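Local coordinates for TssK (Serratia sp. FS14, PDB 5Y0E), which probably serves as a trimeric baseplate component of the bacterial type VI secretion system, linking the baseplate to the membrane complex, at residues L50-I60 / G176-T184. Residues are numbered along the deposited sequence; the frame is centred on the assembly and turned at random.
Sequences LDQTLLRQGKI and GDNSLRLDT
Leu182 sets CD1 against both methyls of Leu55, 3.8 Å from CD1 and the same from CD2, and thereby illustrates how an edge strand can be roofed by a loop through a few branched side chains. The two leucines meet at a slant, whereas Leu50 comes at Leu182 tip to tip, CD1 to CD1. On its other branch, CD2 of Leu182 faces CD1 of Ile60 at 4.1 Å. That same Ile60 methyl lies 3.9 Å from CD1 of Leu180, so the isoleucine tip joins both leucines of the strand, meeting Leu180 nearly at a right angle. Leu180 also crosses Leu55 about perpendicularly, and its CD1 presses on the backbone of Gly58, 3.5 Å from CA. With CG swung away from its own carbonyl carbon (chi1 -52°), the Leu180 side chain reaches this glycine, whose positive phi is a conformation glycine takes readily. One backbone bond crosses the contact: Leu180 N donates to Leu55 O over 3.1 Å, meeting the oxygen from above the carbonyl plane. Next to it, CB of Ser179 sits against CA of Arg56. Asp177 OD1 accepts from both N and OG of Ser179, the hydroxyl on its syn side and the amide on its anti side, closing an Asx turn just before the strand. Leu180 further touches Ile89 and Lys174, and Arg181 pairs by backbone with Leu172 and Glu173. The arrangement is that of a beta hairpin, strands 163-174 and 180-182, whose connecting loop holds the Asx turn and whose second strand, at the sheet edge within this chain, packs its leucines against Leu55, Gly58 and Ile60 of the 50-60 loop.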
loop_
_atom_site.group_PDB
_atom_site.type_symbol
_atom_site.label_atom_id
_atom_site.label_comp_id
_atom_site.label_asym_id
_atom_site.label_seq_id
_atom_site.Cartn_x
_atom_site.Cartn_y
_atom_site.Cartn_z
ATOM N N LEU A 50 12.368 -26.265 -3.343
ATOM C CA LEU A 50 12.239 -27.665 -3.001
ATOM C C LEU A 50 12.702 -28.531 -4.166
ATOM O O LEU A 50 12.427 -28.234 -5.328
ATOM C CB LEU A 50 10.792 -27.960 -2.640
ATOM C CG LEU A 50 10.539 -29.190 -1.812
ATOM C CD1 LEU A 50 9.397 -28.891 -0.897
ATOM C CD2 LEU A 50 10.208 -30.336 -2.737
ATOM N N ASP A 51 13.424 -29.597 -3.857
ATOM C CA ASP A 51 13.874 -30.489 -4.914
ATOM C C ASP A 51 12.754 -31.451 -5.270
ATOM O O ASP A 51 12.383 -32.319 -4.475
ATOM C CB ASP A 51 15.122 -31.258 -4.515
ATOM C CG ASP A 51 15.652 -32.088 -5.656
ATOM O OD1 ASP A 51 15.706 -31.577 -6.798
ATOM O OD2 ASP A 51 15.989 -33.255 -5.426
ATOM N N GLN A 52 12.227 -31.301 -6.474
ATOM C CA GLN A 52 11.112 -32.124 -6.903
ATOM C C GLN A 52 11.565 -33.537 -7.230
ATOM O O GLN A 52 10.846 -34.504 -6.955
ATOM C CB GLN A 52 10.454 -31.478 -8.112
ATOM C CG GLN A 52 9.815 -30.165 -7.790
ATOM C CD GLN A 52 8.492 -30.356 -7.092
ATOM O OE1 GLN A 52 7.780 -31.331 -7.347
ATOM N NE2 GLN A 52 8.155 -29.431 -6.197
ATOM N N THR A 53 12.755 -33.663 -7.820
ATOM C CA THR A 53 13.275 -34.970 -8.192
ATOM C C THR A 53 13.324 -35.908 -6.994
ATOM O O THR A 53 12.961 -37.078 -7.103
ATOM C CB THR A 53 14.660 -34.816 -8.809
ATOM O OG1 THR A 53 15.623 -34.660 -7.766
ATOM C CG2 THR A 53 14.713 -33.583 -9.683
ATOM N N LEU A 54 13.749 -35.416 -5.839
ATOM C CA LEU A 54 13.783 -36.284 -4.673
ATOM C C LEU A 54 12.417 -36.514 -4.063
ATOM O O LEU A 54 12.287 -37.376 -3.192
ATOM C CB LEU A 54 14.709 -35.718 -3.604
ATOM C CG LEU A 54 15.994 -36.511 -3.374
ATOM C CD1 LEU A 54 16.926 -36.368 -4.543
ATOM C CD2 LEU A 54 16.670 -36.048 -2.108
ATOM N N LEU A 55 11.402 -35.760 -4.472
ATOM C CA LEU A 55 10.068 -36.036 -3.967
ATOM C C LEU A 55 9.666 -37.454 -4.277
ATOM O O LEU A 55 8.869 -38.052 -3.552
ATOM C CB LEU A 55 9.063 -35.083 -4.578
ATOM C CG LEU A 55 9.011 -33.772 -3.839
ATOM C CD1 LEU A 55 8.050 -32.883 -4.542
ATOM C CD2 LEU A 55 8.573 -34.039 -2.431
ATOM N N ARG A 56 10.229 -38.010 -5.332
ATOM C CA ARG A 56 9.840 -39.316 -5.813
ATOM C C ARG A 56 10.423 -40.441 -4.996
ATOM O O ARG A 56 10.262 -41.600 -5.371
ATOM C CB ARG A 56 10.264 -39.457 -7.260
ATOM C CG ARG A 56 10.114 -38.149 -7.983
ATOM C CD ARG A 56 10.188 -38.312 -9.467
ATOM N NE ARG A 56 11.501 -38.752 -9.903
ATOM C CZ ARG A 56 12.077 -38.341 -11.029
ATOM N NH1 ARG A 56 11.452 -37.471 -11.811
ATOM N NH2 ARG A 56 13.281 -38.788 -11.372
ATOM N N GLN A 57 11.087 -40.150 -3.893
ATOM C CA GLN A 57 11.624 -41.222 -3.070
ATOM C C GLN A 57 11.226 -41.052 -1.616
ATOM O O GLN A 57 11.905 -41.550 -0.720
ATOM C CB GLN A 57 13.137 -41.298 -3.201
ATOM C CG GLN A 57 13.638 -40.766 -4.511
ATOM C CD GLN A 57 15.152 -40.650 -4.539
ATOM O OE1 GLN A 57 15.815 -40.874 -3.527
ATOM N NE2 GLN A 57 15.708 -40.276 -5.691
ATOM N N GLY A 58 10.126 -40.355 -1.365
ATOM C CA GLY A 58 9.720 -40.165 0.002
ATOM C C GLY A 58 10.609 -39.231 0.762
ATOM O O GLY A 58 10.652 -39.291 1.989
ATOM N N LYS A 59 11.316 -38.359 0.064
ATOM C CA LYS A 59 12.241 -37.430 0.687
ATOM C C LYS A 59 11.792 -36.003 0.418
ATOM O O LYS A 59 11.449 -35.652 -0.717
ATOM C CB LYS A 59 13.671 -37.654 0.172
ATOM C CG LYS A 59 14.331 -38.938 0.706
ATOM C CD LYS A 59 15.679 -39.199 0.062
ATOM C CE LYS A 59 16.185 -40.612 0.345
ATOM N NZ LYS A 59 16.683 -40.805 1.731
ATOM N N ILE A 60 11.778 -35.197 1.470
ATOM C CA ILE A 60 11.713 -33.749 1.346
ATOM C C ILE A 60 13.132 -33.207 1.350
ATOM O O ILE A 60 13.874 -33.396 2.314
ATOM C CB ILE A 60 10.905 -33.132 2.488
ATOM C CG1 ILE A 60 9.469 -33.636 2.452
ATOM C CG2 ILE A 60 10.960 -31.630 2.382
ATOM C CD1 ILE A 60 8.849 -33.449 1.122
ATOM N N GLY A 176 1.989 -45.275 -3.867
ATOM C CA GLY A 176 2.484 -46.635 -3.804
ATOM C C GLY A 176 3.948 -46.737 -4.169
ATOM O O GLY A 176 4.691 -47.512 -3.568
ATOM N N ASP A 177 4.384 -45.956 -5.152
ATOM C CA ASP A 177 5.769 -45.953 -5.589
ATOM C C ASP A 177 6.668 -45.122 -4.699
ATOM O O ASP A 177 7.718 -44.678 -5.172
ATOM C CB ASP A 177 5.869 -45.447 -7.027
ATOM C CG ASP A 177 5.192 -44.108 -7.220
ATOM O OD1 ASP A 177 5.129 -43.321 -6.258
ATOM O OD2 ASP A 177 4.711 -43.831 -8.337
ATOM N N ASN A 178 6.273 -44.870 -3.452
ATOM C CA ASN A 178 7.029 -44.111 -2.463
ATOM C C ASN A 178 7.194 -42.631 -2.811
ATOM O O ASN A 178 7.766 -41.893 -2.013
ATOM C CB ASN A 178 8.411 -44.725 -2.205
ATOM C CG ASN A 178 8.354 -45.863 -1.233
ATOM O OD1 ASN A 178 7.275 -46.287 -0.825
ATOM N ND2 ASN A 178 9.513 -46.379 -0.857
ATOM N N SER A 179 6.711 -42.168 -3.957
ATOM C CA SER A 179 6.715 -40.743 -4.224
ATOM C C SER A 179 5.701 -40.041 -3.334
ATOM O O SER A 179 4.759 -40.646 -2.822
ATOM C CB SER A 179 6.388 -40.465 -5.680
ATOM O OG SER A 179 4.991 -40.427 -5.859
ATOM N N LEU A 180 5.904 -38.743 -3.159
ATOM C CA LEU A 180 5.061 -37.936 -2.294
ATOM C C LEU A 180 4.297 -36.908 -3.102
ATOM O O LEU A 180 4.834 -36.328 -4.043
ATOM C CB LEU A 180 5.882 -37.224 -1.238
ATOM C CG LEU A 180 6.834 -38.059 -0.380
ATOM C CD1 LEU A 180 7.897 -37.160 0.175
ATOM C CD2 LEU A 180 6.103 -38.755 0.726
ATOM N N ARG A 181 3.034 -36.715 -2.747
ATOM C CA ARG A 181 2.233 -35.620 -3.264
ATOM C C ARG A 181 2.095 -34.577 -2.168
ATOM O O ARG A 181 1.756 -34.908 -1.027
ATOM C CB ARG A 181 0.854 -36.089 -3.725
ATOM C CG ARG A 181 0.004 -34.988 -4.338
ATOM C CD ARG A 181 -1.296 -35.543 -4.898
ATOM N NE ARG A 181 -1.984 -36.366 -3.914
ATOM C CZ ARG A 181 -2.989 -35.944 -3.160
ATOM N NH1 ARG A 181 -3.444 -34.705 -3.288
ATOM N NH2 ARG A 181 -3.544 -36.767 -2.277
ATOM N N LEU A 182 2.377 -33.329 -2.508
ATOM C CA LEU A 182 2.380 -32.249 -1.540
ATOM C C LEU A 182 1.148 -31.377 -1.702
ATOM O O LEU A 182 0.606 -31.236 -2.796
ATOM C CB LEU A 182 3.631 -31.390 -1.690
ATOM C CG LEU A 182 4.942 -32.111 -1.442
ATOM C CD1 LEU A 182 6.092 -31.191 -1.782
ATOM C CD2 LEU A 182 5.011 -32.546 -0.022
ATOM N N ASP A 183 0.719 -30.789 -0.602
ATOM C CA ASP A 183 -0.360 -29.813 -0.646
ATOM C C ASP A 183 0.182 -28.505 -1.205
ATOM O O ASP A 183 0.649 -27.643 -0.473
ATOM C CB ASP A 183 -0.958 -29.617 0.734
ATOM C CG ASP A 183 -2.062 -28.613 0.732
ATOM O OD1 ASP A 183 -2.439 -28.134 -0.355
ATOM O OD2 ASP A 183 -2.556 -28.291 1.820
ATOM N N THR A 184 0.082 -28.338 -2.519
ATOM C CA THR A 184 0.565 -27.130 -3.162
ATOM C C THR A 184 -0.178 -25.870 -2.747
ATOM O O THR A 184 0.212 -24.784 -3.169
ATOM C CB THR A 184 0.471 -27.262 -4.675
ATOM O OG1 THR A 184 -0.861 -27.640 -5.018
ATOM C CG2 THR A 184 1.436 -28.291 -5.166
#